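Local atomic coordinates of viral structural protein 4 (Bombyx mori cytoplasmic polyhedrosis virus, PDB entry 6TZ0), a protein that binds GTP and sits against the viral RNA-dependent RNA polymerase, probably serving as its NTPase partner during transcription inside the capsid. Residues Ser50-Met55 and Glu146-Pro151; Leu390-Asp395 and Leu407-Asp412; Ser333-Ala338 and Ile345-Val350. All blocks are in the same frame, centred on the assembly; numbering follows the deposited sequence.

Contact 1 of 3, residues Ser50-Met55 and Glu146-Pro151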
loop_
_atom_site.group_PDB
_atom_site.type_symbol
_atom_site.label_atom_id
_atom_site.label_comp_id
_atom_site.label_asym_id
_atom_site.label_seq_id
_atom_site.Cartn_x
_atom_site.Cartn_y
_atom_site.Cartn_z
ATOM N N SER B 50 30.858 37.311 1.641
ATOM C CA SER B 50 30.380 37.344 3.023
ATOM C C SER B 50 29.093 38.154 3.153
ATOM O O SER B 50 28.158 37.748 3.864
ATOM C CB SER B 50 31.464 37.916 3.930
ATOM O OG SER B 50 31.006 38.024 5.260
ATOM N N LEU B 51 29.023 39.294 2.456
ATOM C CA LEU B 51 27.806 40.106 2.461
ATOM C C LEU B 51 26.631 39.368 1.824
ATOM O O LEU B 51 25.489 39.478 2.296
ATOM C CB LEU B 51 28.058 41.427 1.739
ATOM C CG LEU B 51 29.033 42.409 2.383
ATOM C CD1 LEU B 51 29.285 43.585 1.468
ATOM C CD2 LEU B 51 28.497 42.888 3.709
ATOM N N ILE B 52 26.896 38.598 0.765
ATOM C CA ILE B 52 25.837 37.818 0.130
ATOM C C ILE B 52 25.338 36.714 1.061
ATOM O O ILE B 52 24.130 36.461 1.136
ATOM C CB ILE B 52 26.320 37.266 -1.226
ATOM C CG1 ILE B 52 26.515 38.401 -2.222
ATOM C CG2 ILE B 52 25.335 36.301 -1.831
ATOM C CD1 ILE B 52 27.177 37.961 -3.498
ATOM N N HIS B 53 26.247 36.064 1.806
ATOM C CA HIS B 53 25.830 35.054 2.785
ATOM C C HIS B 53 24.943 35.642 3.874
ATOM O O HIS B 53 23.929 35.034 4.251
ATOM C CB HIS B 53 27.037 34.393 3.443
ATOM C CG HIS B 53 27.721 33.371 2.596
ATOM N ND1 HIS B 53 28.775 33.676 1.766
ATOM C CD2 HIS B 53 27.521 32.039 2.478
ATOM C CE1 HIS B 53 29.188 32.577 1.165
ATOM N NE2 HIS B 53 28.436 31.570 1.572
ATOM N N SER B 54 25.308 36.821 4.385
ATOM C CA SER B 54 24.508 37.456 5.431
ATOM C C SER B 54 23.124 37.844 4.918
ATOM O O SER B 54 22.112 37.608 5.595
ATOM C CB SER B 54 25.238 38.684 5.957
ATOM O OG SER B 54 26.490 38.329 6.509
ATOM N N MET B 55 23.068 38.409 3.707
ATOM C CA MET B 55 21.795 38.796 3.107
ATOM C C MET B 55 20.909 37.585 2.837
ATOM O O MET B 55 19.694 37.634 3.069
ATOM C CB MET B 55 22.064 39.572 1.820
ATOM C CG MET B 55 20.847 40.121 1.117
ATOM S SD MET B 55 20.001 41.419 2.006
ATOM C CE MET B 55 21.141 42.772 1.763
ATOM N N GLU B 146 24.418 44.885 -7.559
ATOM C CA GLU B 146 24.709 45.915 -8.552
ATOM C C GLU B 146 25.870 46.803 -8.132
ATOM O O GLU B 146 26.664 47.228 -8.976
ATOM C CB GLU B 146 23.458 46.760 -8.785
ATOM C CG GLU B 146 23.582 47.791 -9.880
ATOM C CD GLU B 146 22.325 48.610 -10.043
ATOM O OE1 GLU B 146 21.370 48.388 -9.270
ATOM O OE2 GLU B 146 22.292 49.476 -10.940
ATOM N N SER B 147 26.011 47.059 -6.836
ATOM C CA SER B 147 27.058 47.937 -6.340
ATOM C C SER B 147 28.419 47.265 -6.257
ATOM O O SER B 147 29.404 47.946 -5.963
ATOM C CB SER B 147 26.673 48.475 -4.965
ATOM O OG SER B 147 26.592 47.429 -4.017
ATOM N N PHE B 148 28.503 45.956 -6.490
ATOM C CA PHE B 148 29.800 45.294 -6.479
ATOM C C PHE B 148 30.614 45.646 -7.712
ATOM O O PHE B 148 31.845 45.713 -7.632
ATOM C CB PHE B 148 29.626 43.781 -6.396
ATOM C CG PHE B 148 29.138 43.283 -5.067
ATOM C CD1 PHE B 148 29.200 44.082 -3.935
ATOM C CD2 PHE B 148 28.623 42.002 -4.952
ATOM C CE1 PHE B 148 28.749 43.619 -2.724
ATOM C CE2 PHE B 148 28.178 41.536 -3.744
ATOM C CZ PHE B 148 28.249 42.345 -2.626
ATOM N N ARG B 149 29.938 45.853 -8.851
ATOM C CA ARG B 149 30.540 46.226 -10.139
ATOM C C ARG B 149 31.589 45.216 -10.593
ATOM O O ARG B 149 32.719 45.565 -10.935
ATOM C CB ARG B 149 31.109 47.645 -10.094
ATOM C CG ARG B 149 30.025 48.692 -10.065
ATOM C CD ARG B 149 30.569 50.094 -9.915
ATOM N NE ARG B 149 29.486 51.070 -9.960
ATOM C CZ ARG B 149 28.781 51.449 -8.900
ATOM N NH1 ARG B 149 29.037 50.932 -7.708
ATOM N NH2 ARG B 149 27.810 52.341 -9.033
ATOM N N LEU B 150 31.217 44.010 -10.593
ATOM C CA LEU B 150 31.999 42.859 -11.002
ATOM C C LEU B 150 31.770 42.570 -12.482
ATOM O O LEU B 150 30.666 42.778 -12.993
ATOM C CB LEU B 150 31.609 41.644 -10.174
ATOM C CG LEU B 150 31.852 41.751 -8.672
ATOM C CD1 LEU B 150 31.314 40.528 -7.963
ATOM C CD2 LEU B 150 33.317 41.933 -8.378
ATOM N N PRO B 151 32.792 42.108 -13.209
ATOM C CA PRO B 151 32.600 41.843 -14.641
ATOM C C PRO B 151 31.806 40.584 -14.918
ATOM O O PRO B 151 31.303 40.418 -16.034
ATOM C CB PRO B 151 34.033 41.730 -15.167
ATOM C CG PRO B 151 34.801 41.246 -14.006
ATOM C CD PRO B 151 34.183 41.869 -12.791
#
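The ring of Phe148 reaches helix 41-60 with its edge, meeting Leu51 and Ile52, two consecutive residues of that helix. It comes from the turn that closes helix 136-146, so the contact joins one helix to the C-terminal exit of another. Ile52 makes the nearer approach: its CD1 lies 3.7 Å from Phe148 CE2 and its CG1 3.9 Å from the same atom, with CG1 in the plane of the ring. Leu51 CD1 is also near that plane, 4.2 Å from Phe148 CE1, the matching carbon on the other flank of the ring. No hydrogen bond links the segments, and the 116 Å² buried between them is an apolar junction.

The backbones stay well apart, 10.5 Å between Leu51 CA and Phe148 CA, and the Phe148 ring and the two aliphatic side chains together span the difference. Phe148 leaves its backbone toward helix 41-60, and with CG anti to the carbonyl carbon (chi1 -71°) it presents its CE1 and CE2 carbons to Leu51 and Ile52. Immediately after it, Arg149 breaks the helical run with a positive phi of 57°, in the loop that precedes strand 157-159. Tyr48, one helical turn before Ile52, adds a ring stack with Phe148, while Ile52 also packs on Leu144 of helix 136-146. Within helix 41-60, Ser50 O accepts two bonds from opposite faces of its carbonyl plane, from Ser54 N and from Ser54 OG, the latter at 3.2 Å.

Contact 2 of 3, residues Leu390-Asp395 and Leu407-Asp412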
loop_
_atom_site.group_PDB
_atom_site.type_symbol
_atom_site.label_atom_id
_atom_site.label_comp_id
_atom_site.label_asym_id
_atom_site.label_seq_id
_atom_site.Cartn_x
_atom_site.Cartn_y
_atom_site.Cartn_z
ATOM N N LEU B 390 25.975 -26.912 17.963
ATOM C CA LEU B 390 25.421 -28.043 17.237
ATOM C C LEU B 390 26.441 -29.153 17.038
ATOM O O LEU B 390 26.051 -30.305 16.838
ATOM C CB LEU B 390 24.873 -27.552 15.897
ATOM C CG LEU B 390 24.085 -28.470 14.968
ATOM C CD1 LEU B 390 22.835 -28.948 15.653
ATOM C CD2 LEU B 390 23.734 -27.717 13.714
ATOM N N ALA B 391 27.737 -28.846 17.120
ATOM C CA ALA B 391 28.730 -29.910 17.071
ATOM C C ALA B 391 28.727 -30.768 18.329
ATOM O O ALA B 391 29.240 -31.891 18.300
ATOM C CB ALA B 391 30.118 -29.325 16.847
ATOM N N LYS B 392 28.168 -30.268 19.428
ATOM C CA LYS B 392 27.992 -31.042 20.648
ATOM C C LYS B 392 26.589 -31.608 20.798
ATOM O O LYS B 392 26.434 -32.763 21.197
ATOM C CB LYS B 392 28.307 -30.179 21.872
ATOM C CG LYS B 392 29.732 -29.697 21.952
ATOM C CD LYS B 392 30.672 -30.848 22.219
ATOM C CE LYS B 392 32.111 -30.384 22.285
ATOM N NZ LYS B 392 32.364 -29.535 23.477
ATOM N N ASN B 393 25.560 -30.830 20.471
ATOM C CA ASN B 393 24.198 -31.123 20.898
ATOM C C ASN B 393 23.277 -31.570 19.767
ATOM O O ASN B 393 22.059 -31.466 19.897
ATOM C CB ASN B 393 23.593 -29.906 21.591
ATOM C CG ASN B 393 24.180 -29.663 22.953
ATOM O OD1 ASN B 393 24.358 -30.593 23.736
ATOM N ND2 ASN B 393 24.501 -28.416 23.244
ATOM N N LYS B 394 23.819 -32.092 18.668
ATOM C CA LYS B 394 22.951 -32.493 17.563
ATOM C C LYS B 394 22.294 -33.846 17.778
ATOM O O LYS B 394 21.465 -34.248 16.958
ATOM C CB LYS B 394 23.718 -32.520 16.242
ATOM C CG LYS B 394 24.811 -33.563 16.162
ATOM C CD LYS B 394 25.497 -33.515 14.812
ATOM C CE LYS B 394 26.583 -34.568 14.696
ATOM N NZ LYS B 394 27.720 -34.290 15.605
ATOM N N ASP B 395 22.634 -34.552 18.853
ATOM C CA ASP B 395 22.021 -35.832 19.159
ATOM C C ASP B 395 21.146 -35.812 20.399
ATOM O O ASP B 395 20.289 -36.691 20.537
ATOM C CB ASP B 395 23.099 -36.909 19.332
ATOM C CG ASP B 395 23.828 -37.200 18.043
ATOM O OD1 ASP B 395 23.215 -37.025 16.970
ATOM O OD2 ASP B 395 25.009 -37.600 18.099
ATOM N N LEU B 407 27.850 -19.838 26.061
ATOM C CA LEU B 407 29.005 -18.956 26.155
ATOM C C LEU B 407 30.276 -19.734 26.470
ATOM O O LEU B 407 31.367 -19.338 26.048
ATOM C CB LEU B 407 28.734 -17.899 27.218
ATOM C CG LEU B 407 29.677 -16.714 27.311
ATOM C CD1 LEU B 407 29.565 -15.906 26.042
ATOM C CD2 LEU B 407 29.331 -15.866 28.513
ATOM N N SER B 408 30.154 -20.841 27.205
ATOM C CA SER B 408 31.295 -21.711 27.452
ATOM C C SER B 408 31.675 -22.504 26.214
ATOM O O SER B 408 32.826 -22.934 26.086
ATOM C CB SER B 408 30.981 -22.667 28.597
ATOM O OG SER B 408 29.952 -23.561 28.224
ATOM N N LEU B 409 30.728 -22.728 25.304
ATOM C CA LEU B 409 31.065 -23.410 24.061
ATOM C C LEU B 409 31.653 -22.491 22.997
ATOM O O LEU B 409 32.003 -22.980 21.923
ATOM C CB LEU B 409 29.838 -24.114 23.484
ATOM C CG LEU B 409 29.335 -25.337 24.240
ATOM C CD1 LEU B 409 28.062 -25.861 23.613
ATOM C CD2 LEU B 409 30.400 -26.403 24.256
ATOM N N ASP B 410 31.782 -21.190 23.255
ATOM C CA ASP B 410 32.318 -20.254 22.272
ATOM C C ASP B 410 33.826 -20.155 22.283
ATOM O O ASP B 410 34.357 -19.141 21.817
ATOM C CB ASP B 410 31.742 -18.855 22.482
ATOM C CG ASP B 410 30.351 -18.720 21.951
ATOM O OD1 ASP B 410 30.030 -19.456 21.005
ATOM O OD2 ASP B 410 29.595 -17.867 22.458
ATOM N N THR B 411 34.543 -21.142 22.792
ATOM C CA THR B 411 35.986 -21.020 22.840
ATOM C C THR B 411 36.596 -21.432 21.504
ATOM O O THR B 411 35.937 -21.995 20.632
ATOM C CB THR B 411 36.555 -21.851 23.986
ATOM O OG1 THR B 411 36.282 -23.237 23.759
ATOM C CG2 THR B 411 35.913 -21.428 25.294
ATOM N N ASP B 412 37.884 -21.131 21.355
ATOM C CA ASP B 412 38.589 -21.384 20.106
ATOM C C ASP B 412 38.862 -22.869 19.900
ATOM O O ASP B 412 38.960 -23.326 18.757
ATOM C CB ASP B 412 39.901 -20.596 20.103
ATOM C CG ASP B 412 40.489 -20.414 18.717
ATOM O OD1 ASP B 412 39.871 -20.839 17.722
ATOM O OD2 ASP B 412 41.592 -19.835 18.626
#
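Leu409 sets its CD2 methyl against the side chain of Lys392, while its CD1 comes only marginally near the next residue, Asn393. Leu409 CD2 meets the lysine at two points of its chain, 4.1 Å from Lys392 CG and 3.8 Å from Lys392 NZ, whereas Leu409 CD1 stands 4.4 Å from Asn393 ND2. The lysine can touch the methyl at both its root and its tip because it is folded, not extended: bends at chi2 (-69°) and chi4 (68°) curl the ammonium end back beside Leu409, and the two side chains cross obliquely. A methyl carbon offers NZ no acceptor, so this is van der Waals contact, and no hydrogen bond links the two segments.

Leu409 supplies 57 of the 106 Å² buried in total. All three side chains leave their backbones in the direction of the opposing segment, and the nearest backbone pair, Lys392 CA and Leu409 CA, is 8.9 Å apart. Leu409 additionally packs on Trp389, earlier in helix 385-393, which extends the apolar surface around it.

The polar groups beside the leucine are held by residues between the two segments and just after them. Asn393 ND2 donates to Tyr405 OH, which restrains the amide next to the leucine, while Leu409 O accepts from Asn414 ND2. The side chain of Lys392 lies about 10 Å from that of Arg522, a residue of one GTP site, so the contact is near that site without reaching it. Overall, the contact joins two consecutive short helices, 385-393 and 403-408, of the helical insertion that separates strands 378-381 and 484-489 of the parallel sheet, consistent with a P-loop NTPase-like domain.

Contact 3 of 3, residues Ser333-Ala338 and Ile345-Val350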
loop_
_atom_site.group_PDB
_atom_site.type_symbol
_atom_site.label_atom_id
_atom_site.label_comp_id
_atom_site.label_asym_id
_atom_site.label_seq_id
_atom_site.Cartn_x
_atom_site.Cartn_y
_atom_site.Cartn_z
ATOM N N SER B 333 23.443 4.896 16.463
ATOM C CA SER B 333 22.700 5.642 17.470
ATOM C C SER B 333 21.273 5.133 17.606
ATOM O O SER B 333 20.669 5.281 18.671
ATOM C CB SER B 333 22.697 7.127 17.130
ATOM O OG SER B 333 21.915 7.368 15.982
ATOM N N LYS B 334 20.721 4.541 16.546
ATOM C CA LYS B 334 19.449 3.833 16.659
ATOM C C LYS B 334 19.573 2.653 17.617
ATOM O O LYS B 334 18.701 2.432 18.474
ATOM C CB LYS B 334 19.012 3.374 15.269
ATOM C CG LYS B 334 17.614 2.832 15.155
ATOM C CD LYS B 334 17.316 2.505 13.709
ATOM C CE LYS B 334 15.908 1.998 13.537
ATOM N NZ LYS B 334 15.644 1.622 12.124
ATOM N N PHE B 335 20.685 1.920 17.524
ATOM C CA PHE B 335 20.947 0.852 18.487
ATOM C C PHE B 335 21.149 1.383 19.902
ATOM O O PHE B 335 20.688 0.767 20.865
ATOM C CB PHE B 335 22.160 0.031 18.066
ATOM C CG PHE B 335 22.596 -0.966 19.100
ATOM C CD1 PHE B 335 21.781 -2.027 19.441
ATOM C CD2 PHE B 335 23.833 -0.856 19.710
ATOM C CE1 PHE B 335 22.183 -2.941 20.388
ATOM C CE2 PHE B 335 24.238 -1.772 20.650
ATOM C CZ PHE B 335 23.415 -2.816 20.980
ATOM N N LEU B 336 21.827 2.521 20.052
ATOM C CA LEU B 336 22.048 3.049 21.399
ATOM C C LEU B 336 20.765 3.582 22.021
ATOM O O LEU B 336 20.588 3.497 23.245
ATOM C CB LEU B 336 23.114 4.135 21.379
ATOM C CG LEU B 336 24.510 3.639 21.023
ATOM C CD1 LEU B 336 25.492 4.781 21.061
ATOM C CD2 LEU B 336 24.925 2.523 21.951
ATOM N N GLU B 337 19.866 4.124 21.198
ATOM C CA GLU B 337 18.531 4.482 21.663
ATOM C C GLU B 337 17.758 3.251 22.118
ATOM O O GLU B 337 17.013 3.309 23.102
ATOM C CB GLU B 337 17.780 5.219 20.553
ATOM C CG GLU B 337 16.333 5.562 20.865
ATOM C CD GLU B 337 16.180 6.535 22.017
ATOM O OE1 GLU B 337 17.068 7.391 22.207
ATOM O OE2 GLU B 337 15.177 6.425 22.754
ATOM N N ALA B 338 17.929 2.124 21.424
ATOM C CA ALA B 338 17.298 0.892 21.901
ATOM C C ALA B 338 17.939 0.375 23.188
ATOM O O ALA B 338 17.260 -0.250 24.005
ATOM C CB ALA B 338 17.346 -0.182 20.817
ATOM N N ILE B 345 12.241 -4.294 25.613
ATOM C CA ILE B 345 12.613 -5.363 26.534
ATOM C C ILE B 345 13.980 -5.935 26.180
ATOM O O ILE B 345 14.853 -6.047 27.043
ATOM C CB ILE B 345 11.526 -6.452 26.576
ATOM C CG1 ILE B 345 10.250 -5.884 27.192
ATOM C CG2 ILE B 345 11.997 -7.650 27.375
ATOM C CD1 ILE B 345 9.063 -6.793 27.115
ATOM N N ASN B 346 14.201 -6.289 24.915
ATOM C CA ASN B 346 15.484 -6.826 24.472
ATOM C C ASN B 346 16.019 -6.009 23.306
ATOM O O ASN B 346 15.284 -5.724 22.357
ATOM C CB ASN B 346 15.365 -8.290 24.049
ATOM C CG ASN B 346 14.920 -9.184 25.171
ATOM O OD1 ASN B 346 13.883 -9.833 25.081
ATOM N ND2 ASN B 346 15.694 -9.216 26.245
ATOM N N ALA B 347 17.301 -5.653 23.371
ATOM C CA ALA B 347 17.974 -4.900 22.320
ATOM C C ALA B 347 19.151 -5.710 21.803
ATOM O O ALA B 347 19.952 -6.215 22.592
ATOM C CB ALA B 347 18.450 -3.540 22.829
ATOM N N THR B 348 19.257 -5.833 20.484
ATOM C CA THR B 348 20.264 -6.692 19.877
ATOM C C THR B 348 20.862 -5.991 18.667
ATOM O O THR B 348 20.132 -5.393 17.874
ATOM C CB THR B 348 19.646 -8.040 19.475
ATOM O OG1 THR B 348 18.981 -8.619 20.600
ATOM C CG2 THR B 348 20.709 -9.007 18.993
ATOM N N LEU B 349 22.185 -6.042 18.542
ATOM C CA LEU B 349 22.894 -5.546 17.370
ATOM C C LEU B 349 23.475 -6.729 16.616
ATOM O O LEU B 349 24.274 -7.485 17.171
ATOM C CB LEU B 349 24.012 -4.581 17.758
ATOM C CG LEU B 349 24.760 -3.937 16.593
ATOM C CD1 LEU B 349 23.836 -3.006 15.850
ATOM C CD2 LEU B 349 26.002 -3.218 17.059
ATOM N N VAL B 350 23.085 -6.883 15.356
ATOM C CA VAL B 350 23.642 -7.917 14.492
ATOM C C VAL B 350 24.759 -7.297 13.669
ATOM O O VAL B 350 24.550 -6.294 12.978
ATOM C CB VAL B 350 22.569 -8.540 13.590
ATOM C CG1 VAL B 350 23.195 -9.569 12.671
ATOM C CG2 VAL B 350 21.504 -9.179 14.430
#
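Ala347 opens the contact at the start of strand 347-353, where its CB lies 4.1 Å from Ala338 CB and 3.7 Å from Ala338 O. Two small residues here let the helix and strand backbones come close, 5.8 Å between Ala338 CA and Ala347 CA. At Thr348 the side chain points the other way, onto Leu485 and Val487 of strand 484-489, and the backbone takes part instead: Thr348 C is 3.7 Å from Phe335 CE1. Leu349 turns back to the helix and sets its CB over the centre of the Phe335 ring, a CH-pi contact 3.7 Å from the centroid and 14° off the ring normal. With CG anti to the backbone N (chi1 -176°), the leucine carries CD1 on to 4.0 Å from Phe335 CG.

The short segments 333-338 and 347-350 run nearly antiparallel (156°, 8.4 Å between axes), packing helix 326-340 on the parallel-sheet strand that leads into the Walker A P-loop with GTP-binding Gly358, Lys359 and Thr360. No hydrogen bond joins helix to strand, so their union rests on apolar and ring-face contact, while backbone bonds from Ala347, Leu349 and Val350 to strands 484-489 and 504-507 hold the strand in the sheet.

In the fold
Contacts 3 and 2 belong to the nucleotide-binding part of the chain, their centres 27 Å apart and nearest atoms about 13 Å apart. The strand of contact 3 leads directly into the P-loop, whose Lys355 to Ser361 region includes GTP-binding residues; the Leu349 side chain is about 11 Å from that of Lys359. Contact 2 follows later in sequence, beyond helix 359-374 and on the same side of the chain's centre. Contact 1 stands apart near the N terminus, 50 Å from contact 3 and 72 Å from contact 2 between centres, away from the GTP sites. Of the three, contact 3 alone has segments touching the polymerase chain. No GTP is bound to this chain.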